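Local atomic coordinates of staphylococcal enterotoxin-like toxin (Staphylococcus aureus, PDB entry 4DXG), a protein that binds a host-type glycan containing sialic acid, galactose and fucose, and probably acts in immune evasion like other staphylococcal superantigen-like proteins. Residues 54-59 / 89-94; 26-31 / 78-83; 161-166 / 173-178. All coordinates share one frame; numbering follows the deposited sequence.

Contact 1. Residues 54-59 / 89-94. With PIN (piperazine-N,N'-bis(2-ethanesulfonic acid)), chain C.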
loop_
_atom_site.group_PDB
_atom_site.type_symbol
_atom_site.label_atom_id
_atom_site.label_comp_id
_atom_site.label_asym_id
_atom_site.label_seq_id
_atom_site.Cartn_x
_atom_site.Cartn_y
_atom_site.Cartn_z
ATOM N N PHE A 54 8.234 17.335 -11.039
ATOM C CA PHE A 54 6.775 17.400 -10.849
ATOM C C PHE A 54 6.326 17.712 -9.443
ATOM O O PHE A 54 7.039 17.422 -8.495
ATOM C CB PHE A 54 6.098 16.110 -11.285
ATOM C CG PHE A 54 6.282 15.805 -12.735
ATOM C CD1 PHE A 54 5.345 16.252 -13.689
ATOM C CD2 PHE A 54 7.402 15.094 -13.174
ATOM C CE1 PHE A 54 5.520 15.973 -15.057
ATOM C CE2 PHE A 54 7.582 14.828 -14.542
ATOM C CZ PHE A 54 6.635 15.261 -15.469
ATOM N N ILE A 55 5.132 18.299 -9.341
ATOM C CA ILE A 55 4.395 18.426 -8.083
ATOM C C ILE A 55 3.434 17.220 -7.985
ATOM O O ILE A 55 2.589 17.018 -8.899
ATOM C CB ILE A 55 3.480 19.679 -8.034
ATOM C CG1 ILE A 55 4.296 20.961 -8.204
ATOM C CG2 ILE A 55 2.771 19.727 -6.686
ATOM C CD1 ILE A 55 3.481 22.207 -8.630
ATOM N N TYR A 56 3.520 16.437 -6.908
ATOM C CA TYR A 56 2.568 15.354 -6.775
ATOM C C TYR A 56 1.495 15.712 -5.786
ATOM O O TYR A 56 1.801 16.204 -4.707
ATOM C CB TYR A 56 3.256 14.073 -6.354
ATOM C CG TYR A 56 4.266 13.560 -7.318
ATOM C CD1 TYR A 56 5.489 14.237 -7.523
ATOM C CD2 TYR A 56 4.048 12.378 -8.012
ATOM C CE1 TYR A 56 6.453 13.740 -8.416
ATOM C CE2 TYR A 56 5.022 11.874 -8.921
ATOM C CZ TYR A 56 6.200 12.558 -9.104
ATOM O OH TYR A 56 7.151 12.049 -9.937
ATOM N N LYS A 57 0.244 15.460 -6.164
ATOM C CA LYS A 57 -0.922 15.698 -5.312
ATOM C C LYS A 57 -1.320 14.418 -4.556
ATOM O O LYS A 57 -1.741 13.451 -5.149
ATOM C CB LYS A 57 -2.092 16.228 -6.139
ATOM C CG LYS A 57 -1.739 17.419 -7.050
ATOM C CD LYS A 57 -1.960 18.778 -6.355
ATOM C CE LYS A 57 -1.409 19.945 -7.218
ATOM N NZ LYS A 57 -1.768 21.318 -6.687
ATOM N N ILE A 58 -1.139 14.416 -3.241
ATOM C CA ILE A 58 -1.441 13.259 -2.437
ATOM C C ILE A 58 -2.718 13.497 -1.655
ATOM O O ILE A 58 -2.735 14.249 -0.684
ATOM C CB ILE A 58 -0.257 12.848 -1.469
ATOM C CG1 ILE A 58 1.135 12.853 -2.192
ATOM C CG2 ILE A 58 -0.578 11.503 -0.754
ATOM C CD1 ILE A 58 1.258 12.110 -3.597
ATOM N N ALA A 59 -3.791 12.851 -2.120
ATOM C CA ALA A 59 -5.113 12.945 -1.504
ATOM C C ALA A 59 -5.099 12.590 -0.032
ATOM O O ALA A 59 -4.709 11.482 0.362
ATOM C CB ALA A 59 -6.110 12.068 -2.249
ATOM N N LEU A 89 -5.959 16.211 -12.432
ATOM C CA LEU A 89 -4.595 16.260 -11.905
ATOM C C LEU A 89 -3.663 15.303 -12.643
ATOM O O LEU A 89 -3.989 14.131 -12.846
ATOM C CB LEU A 89 -4.584 15.934 -10.403
ATOM C CG LEU A 89 -5.317 16.931 -9.518
ATOM C CD1 LEU A 89 -5.458 16.391 -8.133
ATOM C CD2 LEU A 89 -4.608 18.286 -9.518
ATOM N N GLU A 90 -2.486 15.798 -13.008
ATOM C CA GLU A 90 -1.519 15.004 -13.738
ATOM C C GLU A 90 -0.843 13.912 -12.874
ATOM O O GLU A 90 -0.628 12.771 -13.311
ATOM C CB GLU A 90 -0.455 15.946 -14.274
ATOM C CG GLU A 90 0.201 15.475 -15.557
ATOM C CD GLU A 90 1.430 16.303 -15.931
ATOM O OE1 GLU A 90 1.429 17.544 -15.733
ATOM O OE2 GLU A 90 2.404 15.683 -16.430
ATOM N N LYS A 91 -0.482 14.274 -11.651
ATOM C CA LYS A 91 0.289 13.389 -10.792
ATOM C C LYS A 91 -0.485 13.292 -9.494
ATOM O O LYS A 91 -0.395 14.183 -8.663
ATOM C CB LYS A 91 1.690 13.961 -10.547
ATOM C CG LYS A 91 2.576 14.096 -11.788
ATOM C CD LYS A 91 3.082 12.765 -12.264
ATOM C CE LYS A 91 3.821 12.908 -13.587
ATOM N NZ LYS A 91 4.221 11.593 -14.145
ATOM N N TYR A 92 -1.264 12.221 -9.346
ATOM C CA TYR A 92 -2.187 12.068 -8.240
ATOM C C TYR A 92 -2.054 10.652 -7.690
ATOM O O TYR A 92 -1.936 9.683 -8.471
ATOM C CB TYR A 92 -3.623 12.367 -8.723
ATOM C CG TYR A 92 -4.754 11.813 -7.874
ATOM C CD1 TYR A 92 -5.266 10.523 -8.106
ATOM C CD2 TYR A 92 -5.311 12.565 -6.806
ATOM C CE1 TYR A 92 -6.311 9.997 -7.313
ATOM C CE2 TYR A 92 -6.363 12.044 -6.003
ATOM C CZ TYR A 92 -6.857 10.768 -6.272
ATOM O OH TYR A 92 -7.912 10.240 -5.506
ATOM N N SER A 93 -2.075 10.551 -6.354
ATOM C CA SER A 93 -2.077 9.281 -5.638
ATOM C C SER A 93 -2.830 9.487 -4.342
ATOM O O SER A 93 -3.009 10.618 -3.910
ATOM C CB SER A 93 -0.631 8.833 -5.375
ATOM O OG SER A 93 -0.541 7.642 -4.602
ATOM N N VAL A 94 -3.269 8.385 -3.736
ATOM C CA VAL A 94 -4.149 8.396 -2.573
ATOM C C VAL A 94 -3.407 7.792 -1.350
ATOM O O VAL A 94 -3.011 6.631 -1.371
ATOM C CB VAL A 94 -5.463 7.592 -2.881
ATOM C CG1 VAL A 94 -6.479 7.686 -1.770
ATOM C CG2 VAL A 94 -6.097 8.092 -4.101
HETATM C C1 PIN C . 11.499 12.379 -13.358
HETATM C C2 PIN C . 9.980 12.336 -13.522
HETATM N N1 PIN C . 9.492 10.962 -13.622
HETATM C C3 PIN C . 8.520 10.760 -14.694
HETATM C C4 PIN C . 9.898 9.848 -12.722
HETATM C "C1'" PIN C . 6.653 6.674 -13.238
HETATM C "C2'" PIN C . 6.484 8.161 -13.597
HETATM N "N1'" PIN C . 7.816 8.808 -13.581
HETATM C "C3'" PIN C . 8.636 9.031 -12.361
HETATM C "C4'" PIN C . 8.364 9.261 -14.857
HETATM S S1 PIN C . 12.067 13.958 -13.452
HETATM S "S1'" PIN C . 5.272 5.706 -13.355
HETATM O O1 PIN C . 13.375 13.939 -12.768
HETATM O O2 PIN C . 12.254 14.312 -14.873
HETATM O O3 PIN C . 11.106 14.961 -12.903
HETATM O "O1'" PIN C . 5.042 5.121 -12.008
HETATM O "O2'" PIN C . 5.569 4.646 -14.367
HETATM O "O3'" PIN C . 4.064 6.465 -13.796
HETATM O O HOH W 1 5.979 10.732 -12.085
#
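Lys91 reaches over one face of the Phe54 ring. Its CE lies 3.8 Å from the ring centroid as a CH-pi contact. Its NZ continues above the same ring in a cation-pi contact, 4.5 Å from the centroid and only 7° off the ring normal. A bend at chi2 (-74°) carries the lysine chain across the aromatic group. Glu90 approaches the same ring obliquely. Its carboxylate stands almost perpendicular to the ring, with OE2 3.4 Å from Phe54 CE1. The bound buffer molecule PIN meets the ring at an edge, its C2 lying 3.6 Å from Phe54 CE2.

Tyr56 runs beside Lys91 and points the same way, with Tyr56 CD2 3.8 Å from Lys91 CB. One water joins their polar ends. It donates to Tyr56 OH and accepts from Lys91 NZ. The tyrosine hydroxyl is also held by Asp52. Lys57 crosses Leu89 at about a right angle, and its CG rests 3.9 Å from Leu89 CD2.

Beyond these side chains the backbones pair in parallel. Lys57 N donates to Lys91 O at 2.9 Å, Ser93 N to Lys57 O, and Ala59 N to Ser93 O. Ala59 packs with Tyr92 on one face of the sheet. Ile58 and Ser93 point to the other face. Parallel pairing of the third and fifth barrel strands, as here between 56-59 and 92-99, is a hallmark of the OB fold.

Contact 2. Residues 26-31 / 78-83. With PIN (piperazine-N,N'-bis(2-ethanesulfonic acid)), chain C.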
loop_
_atom_site.group_PDB
_atom_site.type_symbol
_atom_site.label_atom_id
_atom_site.label_comp_id
_atom_site.label_asym_id
_atom_site.label_seq_id
_atom_site.Cartn_x
_atom_site.Cartn_y
_atom_site.Cartn_z
ATOM N N PRO A 26 3.108 0.592 -11.838
ATOM C CA PRO A 26 4.356 0.913 -11.153
ATOM C C PRO A 26 4.117 1.767 -9.922
ATOM O O PRO A 26 3.076 2.447 -9.809
ATOM C CB PRO A 26 5.144 1.708 -12.192
ATOM C CG PRO A 26 4.151 2.095 -13.266
ATOM C CD PRO A 26 2.813 1.490 -12.965
ATOM N N SER A 27 5.063 1.718 -8.989
ATOM C CA SER A 27 4.995 2.570 -7.805
ATOM C C SER A 27 6.268 3.365 -7.628
ATOM O O SER A 27 7.306 2.978 -8.154
ATOM C CB SER A 27 4.698 1.757 -6.546
ATOM O OG SER A 27 5.754 0.870 -6.261
ATOM N N LEU A 28 6.154 4.459 -6.866
ATOM C CA LEU A 28 7.232 5.409 -6.577
ATOM C C LEU A 28 7.357 5.594 -5.067
ATOM O O LEU A 28 6.348 5.653 -4.383
ATOM C CB LEU A 28 6.882 6.765 -7.196
ATOM C CG LEU A 28 6.777 6.827 -8.717
ATOM C CD1 LEU A 28 6.268 8.188 -9.131
ATOM C CD2 LEU A 28 8.107 6.496 -9.419
ATOM N N GLU A 29 8.585 5.680 -4.549
ATOM C CA GLU A 29 8.798 5.991 -3.119
ATOM C C GLU A 29 9.563 7.282 -2.895
ATOM O O GLU A 29 10.647 7.473 -3.440
ATOM C CB GLU A 29 9.503 4.841 -2.391
ATOM C CG GLU A 29 8.583 3.665 -2.129
ATOM C CD GLU A 29 9.284 2.334 -2.215
ATOM O OE1 GLU A 29 10.189 2.063 -1.406
ATOM O OE2 GLU A 29 8.908 1.544 -3.097
ATOM N N PHE A 30 8.994 8.160 -2.076
ATOM C CA PHE A 30 9.615 9.447 -1.778
ATOM C C PHE A 30 10.010 9.515 -0.326
ATOM O O PHE A 30 9.135 9.518 0.549
ATOM C CB PHE A 30 8.672 10.591 -2.125
ATOM C CG PHE A 30 8.320 10.643 -3.575
ATOM C CD1 PHE A 30 7.026 10.970 -3.980
ATOM C CD2 PHE A 30 9.298 10.351 -4.548
ATOM C CE1 PHE A 30 6.699 11.017 -5.348
ATOM C CE2 PHE A 30 8.992 10.386 -5.919
ATOM C CZ PHE A 30 7.681 10.718 -6.315
ATOM N N LYS A 31 11.318 9.586 -0.059
ATOM C CA LYS A 31 11.792 9.551 1.325
ATOM C C LYS A 31 12.417 10.879 1.808
ATOM O O LYS A 31 12.916 11.667 0.989
ATOM C CB LYS A 31 12.699 8.326 1.541
ATOM C CG LYS A 31 11.919 7.050 1.192
ATOM C CD LYS A 31 12.571 5.729 1.662
ATOM C CE LYS A 31 11.873 4.526 1.007
ATOM N NZ LYS A 31 11.455 3.540 2.034
ATOM N N VAL A 78 6.340 9.305 1.405
ATOM C CA VAL A 78 5.105 8.985 0.703
ATOM C C VAL A 78 5.322 7.742 -0.172
ATOM O O VAL A 78 6.312 7.672 -0.927
ATOM C CB VAL A 78 4.708 10.088 -0.269
ATOM C CG1 VAL A 78 3.292 9.810 -0.848
ATOM C CG2 VAL A 78 4.813 11.458 0.368
ATOM N N PHE A 79 4.400 6.779 -0.103
ATOM C CA PHE A 79 4.397 5.665 -1.056
ATOM C C PHE A 79 3.370 6.012 -2.109
ATOM O O PHE A 79 2.180 6.167 -1.779
ATOM C CB PHE A 79 4.042 4.329 -0.396
ATOM C CG PHE A 79 3.983 3.164 -1.384
ATOM C CD1 PHE A 79 5.144 2.631 -1.921
ATOM C CD2 PHE A 79 2.751 2.652 -1.812
ATOM C CE1 PHE A 79 5.098 1.617 -2.847
ATOM C CE2 PHE A 79 2.680 1.628 -2.733
ATOM C CZ PHE A 79 3.843 1.098 -3.254
ATOM N N VAL A 80 3.823 6.121 -3.360
ATOM C CA VAL A 80 3.013 6.608 -4.480
ATOM C C VAL A 80 2.644 5.543 -5.527
ATOM O O VAL A 80 3.483 4.770 -5.979
ATOM C CB VAL A 80 3.717 7.833 -5.183
ATOM C CG1 VAL A 80 2.927 8.328 -6.393
ATOM C CG2 VAL A 80 3.828 8.971 -4.220
ATOM N N VAL A 81 1.364 5.534 -5.901
ATOM C CA VAL A 81 0.817 4.738 -7.006
ATOM C C VAL A 81 -0.065 5.729 -7.762
ATOM O O VAL A 81 -1.157 6.102 -7.289
ATOM C CB VAL A 81 -0.061 3.494 -6.515
ATOM C CG1 VAL A 81 -0.610 2.734 -7.712
ATOM C CG2 VAL A 81 0.734 2.509 -5.615
ATOM N N LEU A 82 0.434 6.193 -8.905
ATOM C CA LEU A 82 -0.249 7.227 -9.670
ATOM C C LEU A 82 -1.501 6.652 -10.316
ATOM O O LEU A 82 -1.451 5.563 -10.871
ATOM C CB LEU A 82 0.664 7.811 -10.757
ATOM C CG LEU A 82 1.927 8.584 -10.373
ATOM C CD1 LEU A 82 2.619 8.916 -11.656
ATOM C CD2 LEU A 82 1.675 9.873 -9.599
ATOM N N GLU A 83 -2.598 7.406 -10.269
ATOM C CA GLU A 83 -3.913 6.930 -10.682
ATOM C C GLU A 83 -4.627 7.952 -11.528
ATOM O O GLU A 83 -4.409 9.162 -11.355
ATOM C CB GLU A 83 -4.781 6.675 -9.452
ATOM C CG GLU A 83 -4.660 5.287 -8.871
ATOM C CD GLU A 83 -5.489 5.099 -7.627
ATOM O OE1 GLU A 83 -6.737 5.293 -7.666
ATOM O OE2 GLU A 83 -4.896 4.736 -6.594
HETATM C C1 PIN C . 11.499 12.379 -13.358
HETATM C C2 PIN C . 9.980 12.336 -13.522
HETATM N N1 PIN C . 9.492 10.962 -13.622
HETATM C C3 PIN C . 8.520 10.760 -14.694
HETATM C C4 PIN C . 9.898 9.848 -12.722
HETATM C "C1'" PIN C . 6.653 6.674 -13.238
HETATM C "C2'" PIN C . 6.484 8.161 -13.597
HETATM N "N1'" PIN C . 7.816 8.808 -13.581
HETATM C "C3'" PIN C . 8.636 9.031 -12.361
HETATM C "C4'" PIN C . 8.364 9.261 -14.857
HETATM S S1 PIN C . 12.067 13.958 -13.452
HETATM S "S1'" PIN C . 5.272 5.706 -13.355
HETATM O O1 PIN C . 13.375 13.939 -12.768
HETATM O O2 PIN C . 12.254 14.312 -14.873
HETATM O O3 PIN C . 11.106 14.961 -12.903
HETATM O "O1'" PIN C . 5.042 5.121 -12.008
HETATM O "O2'" PIN C . 5.569 4.646 -14.367
HETATM O "O3'" PIN C . 4.064 6.465 -13.796
HETATM O O HOH W 2 1.049 3.845 -11.359
HETATM O O HOH W 3 2.969 5.160 -10.025
#
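Glu29 lies at the edge of the Phe79 ring. Its CG is 3.6 Å from Phe79 CD1, and OE2 also sits in the ring plane. The carboxylate is turned 45° from the ring, and OE2 makes a salt bridge with Lys144. Phe79 CG stands anti to the backbone N (chi1 178°), which sets the ring beside Glu29 and Ser27. Ser27 comes to it obliquely, with CB 3.5 Å from Phe79 CZ. Phe79 also packs on helix 138-153, which ties the sheet to the second domain. On the other side of the sheet, Phe30 crosses Val80 obliquely, with CE1 3.7 Å from Val80 CG2. The Phe30 ring also meets Tyr56 edge-to-face.

Strand 28-31 pairs antiparallel with 76-80 in the OB-fold barrel. Leu28 with Val80 and Phe30 with Val78 are hydrogen-bonded pairs, each joined by two backbone bonds. Glu29 and Phe79 form the non-hydrogen-bonded pair between them. Leu28 CB and Val80 CB touch at 3.9 Å.

Beyond Leu28 and Val80, waters link Pro26 and Leu82. Leu82 N donates to one at 3.0 Å. That water lies 2.7 Å from Pro26 O and 2.9 Å from the PIN sulfonate oxygen O1'. Leu28 CD2 touches PIN C3' at 3.9 Å.

Contact 3. Residues 161-166 / 173-178. With SIA (N-acetyl-alpha-neuraminic acid), chain B; GAL (beta-D-galactopyranose), chain D; FUC (alpha-L-fucopyranose), chain E.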
loop_
_atom_site.group_PDB
_atom_site.type_symbol
_atom_site.label_atom_id
_atom_site.label_comp_id
_atom_site.label_asym_id
_atom_site.label_seq_id
_atom_site.Cartn_x
_atom_site.Cartn_y
_atom_site.Cartn_z
ATOM N N SER A 161 -9.156 -14.389 -5.114
ATOM C CA SER A 161 -9.674 -13.954 -3.844
ATOM C C SER A 161 -8.899 -14.604 -2.738
ATOM O O SER A 161 -7.952 -15.317 -3.008
ATOM C CB SER A 161 -11.180 -14.222 -3.737
ATOM O OG SER A 161 -11.461 -15.543 -3.338
ATOM N N GLY A 162 -9.322 -14.360 -1.502
ATOM C CA GLY A 162 -8.656 -14.832 -0.302
ATOM C C GLY A 162 -8.257 -13.639 0.551
ATOM O O GLY A 162 -8.844 -12.545 0.413
ATOM N N LYS A 163 -7.266 -13.821 1.425
ATOM C CA LYS A 163 -6.779 -12.694 2.245
ATOM C C LYS A 163 -5.255 -12.649 2.600
ATOM O O LYS A 163 -4.543 -13.679 2.599
ATOM C CB LYS A 163 -7.702 -12.472 3.479
ATOM C CG LYS A 163 -7.823 -13.664 4.431
ATOM C CD LYS A 163 -8.804 -13.429 5.598
ATOM C CE LYS A 163 -10.253 -13.278 5.085
ATOM N NZ LYS A 163 -11.184 -12.778 6.143
ATOM N N ILE A 164 -4.758 -11.437 2.831
ATOM C CA ILE A 164 -3.456 -11.218 3.480
ATOM C C ILE A 164 -3.754 -10.785 4.911
ATOM O O ILE A 164 -4.594 -9.886 5.107
ATOM C CB ILE A 164 -2.613 -10.110 2.787
ATOM C CG1 ILE A 164 -2.429 -10.414 1.307
ATOM C CG2 ILE A 164 -1.201 -9.982 3.445
ATOM C CD1 ILE A 164 -1.898 -9.281 0.516
ATOM N N VAL A 165 -3.106 -11.431 5.887
ATOM C CA VAL A 165 -3.125 -10.978 7.283
ATOM C C VAL A 165 -1.741 -10.620 7.834
ATOM O O VAL A 165 -0.891 -11.485 8.031
ATOM C CB VAL A 165 -3.812 -11.983 8.225
ATOM C CG1 VAL A 165 -3.994 -11.369 9.607
ATOM C CG2 VAL A 165 -5.202 -12.376 7.679
ATOM N N ILE A 166 -1.519 -9.331 8.092
ATOM C CA ILE A 166 -0.299 -8.827 8.706
ATOM C C ILE A 166 -0.475 -9.026 10.193
ATOM O O ILE A 166 -1.446 -8.521 10.764
ATOM C CB ILE A 166 -0.181 -7.304 8.488
ATOM C CG1 ILE A 166 -0.368 -6.903 7.004
ATOM C CG2 ILE A 166 1.098 -6.724 9.203
ATOM C CD1 ILE A 166 0.628 -7.551 6.034
ATOM N N LYS A 173 -3.681 -7.238 14.189
ATOM C CA LYS A 173 -3.615 -7.690 12.794
ATOM C C LYS A 173 -4.267 -6.694 11.834
ATOM O O LYS A 173 -5.046 -5.822 12.257
ATOM C CB LYS A 173 -4.289 -9.051 12.638
ATOM C CG LYS A 173 -5.818 -8.999 12.821
ATOM C CD LYS A 173 -6.462 -10.329 12.582
ATOM C CE LYS A 173 -7.875 -10.320 13.133
ATOM N NZ LYS A 173 -8.760 -11.040 12.164
ATOM N N TYR A 174 -3.948 -6.850 10.544
ATOM C CA TYR A 174 -4.468 -6.007 9.455
ATOM C C TYR A 174 -4.702 -6.879 8.255
ATOM O O TYR A 174 -3.795 -7.549 7.794
ATOM C CB TYR A 174 -3.474 -4.903 9.110
ATOM C CG TYR A 174 -3.155 -4.027 10.312
ATOM C CD1 TYR A 174 -2.090 -4.328 11.143
ATOM C CD2 TYR A 174 -3.951 -2.918 10.631
ATOM C CE1 TYR A 174 -1.802 -3.549 12.252
ATOM C CE2 TYR A 174 -3.672 -2.130 11.726
ATOM C CZ TYR A 174 -2.585 -2.449 12.542
ATOM O OH TYR A 174 -2.268 -1.675 13.652
ATOM N N THR A 175 -5.936 -6.889 7.776
ATOM C CA THR A 175 -6.393 -7.848 6.805
ATOM C C THR A 175 -6.669 -7.129 5.513
ATOM O O THR A 175 -7.376 -6.101 5.523
ATOM C CB THR A 175 -7.739 -8.527 7.290
ATOM O OG1 THR A 175 -7.547 -9.148 8.561
ATOM C CG2 THR A 175 -8.190 -9.607 6.323
ATOM N N PHE A 176 -6.134 -7.667 4.404
ATOM C CA PHE A 176 -6.499 -7.205 3.065
ATOM C C PHE A 176 -7.274 -8.294 2.321
ATOM O O PHE A 176 -6.742 -9.376 2.032
ATOM C CB PHE A 176 -5.268 -6.797 2.259
ATOM C CG PHE A 176 -4.283 -5.997 3.036
ATOM C CD1 PHE A 176 -4.693 -4.902 3.799
ATOM C CD2 PHE A 176 -2.928 -6.309 3.002
ATOM C CE1 PHE A 176 -3.767 -4.142 4.554
ATOM C CE2 PHE A 176 -1.974 -5.539 3.733
ATOM C CZ PHE A 176 -2.403 -4.459 4.524
ATOM N N GLU A 177 -8.525 -8.020 1.993
ATOM C CA GLU A 177 -9.273 -8.948 1.189
ATOM C C GLU A 177 -8.914 -8.808 -0.290
ATOM O O GLU A 177 -8.938 -7.719 -0.862
ATOM C CB GLU A 177 -10.760 -8.755 1.423
ATOM C CG GLU A 177 -11.191 -8.860 2.892
ATOM C CD GLU A 177 -12.631 -8.396 3.067
ATOM O OE1 GLU A 177 -13.518 -9.301 3.060
ATOM O OE2 GLU A 177 -12.882 -7.146 3.155
ATOM N N LEU A 178 -8.610 -9.939 -0.907
ATOM C CA LEU A 178 -7.996 -9.999 -2.229
ATOM C C LEU A 178 -8.975 -9.854 -3.410
ATOM O O LEU A 178 -8.561 -9.582 -4.544
ATOM C CB LEU A 178 -7.200 -11.319 -2.341
ATOM C CG LEU A 178 -5.987 -11.492 -1.422
ATOM C CD1 LEU A 178 -5.162 -12.750 -1.691
ATOM C CD2 LEU A 178 -5.111 -10.264 -1.633
HETATM C C1 SIA B . -8.675 -6.128 10.188
HETATM C C2 SIA B . -9.668 -5.302 11.034
HETATM C C3 SIA B . -9.732 -5.905 12.448
HETATM C C4 SIA B . -8.477 -5.614 13.280
HETATM C C5 SIA B . -8.061 -4.133 13.247
HETATM C C6 SIA B . -8.048 -3.667 11.789
HETATM C C7 SIA B . -7.724 -2.184 11.589
HETATM C C8 SIA B . -7.859 -1.805 10.122
HETATM C C9 SIA B . -7.258 -0.423 9.807
HETATM C C10 SIA B . -6.382 -3.338 14.918
HETATM C C11 SIA B . -4.944 -3.444 15.295
HETATM N N5 SIA B . -6.718 -4.045 13.831
HETATM O O1A SIA B . -8.671 -7.389 10.335
HETATM O O1B SIA B . -7.929 -5.530 9.360
HETATM O O4 SIA B . -8.630 -5.961 14.672
HETATM O O6 SIA B . -9.340 -3.918 11.200
HETATM O O7 SIA B . -8.689 -1.428 12.288
HETATM O O8 SIA B . -7.234 -2.859 9.360
HETATM O O9 SIA B . -7.346 -0.192 8.385
HETATM O O10 SIA B . -7.158 -2.637 15.560
HETATM C C1 GAL D . -12.239 -3.185 7.780
HETATM C C2 GAL D . -12.181 -3.892 9.117
HETATM C C3 GAL D . -11.018 -4.839 9.167
HETATM C C4 GAL D . -11.125 -5.853 8.013
HETATM C C5 GAL D . -11.183 -5.073 6.696
HETATM C C6 GAL D . -11.469 -6.053 5.586
HETATM O O2 GAL D . -11.981 -2.933 10.102
HETATM O O3 GAL D . -10.995 -5.420 10.449
HETATM O O4 GAL D . -12.284 -6.696 8.124
HETATM O O5 GAL D . -12.244 -4.125 6.712
HETATM O O6 GAL D . -11.466 -5.358 4.353
HETATM C C1 FUC E . -15.939 -2.842 5.271
HETATM C C2 FUC E . -15.941 -3.754 4.052
HETATM C C3 FUC E . -15.186 -5.019 4.281
HETATM C C4 FUC E . -15.720 -5.703 5.502
HETATM C C5 FUC E . -15.615 -4.736 6.696
HETATM C C6 FUC E . -16.127 -5.244 8.028
HETATM O O2 FUC E . -15.286 -3.163 2.955
HETATM O O3 FUC E . -15.431 -5.796 3.130
HETATM O O4 FUC E . -17.045 -6.105 5.113
HETATM O O5 FUC E . -16.341 -3.549 6.440
#
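Ile164 with Phe176 and Ile166 with Tyr174 are hydrogen-bonded pairs of an antiparallel hairpin whose strand directions lie 164° apart. A further bond runs from Leu178 N to Gly162 O, with the donor above the carbonyl plane. Leu178 folds over this end of the hairpin, its CB 3.4 Å from Gly162 O. The Gly162 backbone calls for glycine, because a CB there would be jammed against Ser161 O.

On one face, the Phe176 ring crosses both isoleucines obliquely. Its CD2 is 3.8 Å from Ile164 CB, and its CE2 is 3.9 Å from Ile166 CG1. The Leu178 side chain crosses Ile164 at about a right angle, its CD2 nearest Ile164 CG1 and CD1. Leu145 of helix 138-153 packs on both isoleucines, and Arg146 of the same helix touches Phe176. This is the beta-grasp domain, with a mixed sheet packed against a helix. Strand 173-177 is outermost in it and offers backbone groups to the glycan. With a bound N-acetylglucosamine, the sugars are consistent with sialyl Lewis X.

Thr175 grips the sialic acid carboxylate twice. Its N donates to O1B, and OG1 donates to O1A at 2.7 Å. Chi1 of -57° sets OG1 beside the backbone N, where both donors reach one carboxylate, and leaves CG2 against Lys163 CD. Lys173 O accepts from SIA N5 at 2.9 Å. Tyr174 presents a ring edge to SIA O8, 3.5 Å from CD2. Arg186 and Asp189 also bond to the sialic acid. Extended beyond CG, Glu177 places OE2 to accept from both GAL O6 at 2.6 Å and FUC O3 at 2.9 Å.

Overall arrangement
Following the chain from the N terminus, contact 2 opens first, at 26-31. Contact 1 opens next, at 54-59. Contact 2 then closes at 78-83, before contact 1 closes at 89-94, so the two loops cross. They lie in one OB-fold sheet, where strands 76-80 and 92-99 are neighbours. Tyr92 and Glu83 join their backbones, Ser93 OG bonds to Val81 N, and both contacts touch the same PIN molecule. Contact 3 follows in series, closing a short hairpin loop in the beta-grasp domain. Its centre is about 27 Å from that of contact 1 and 21 Å from that of contact 2. Helix 138-153 reaches all three contacts, through Lys139 to Val94 in contact 1.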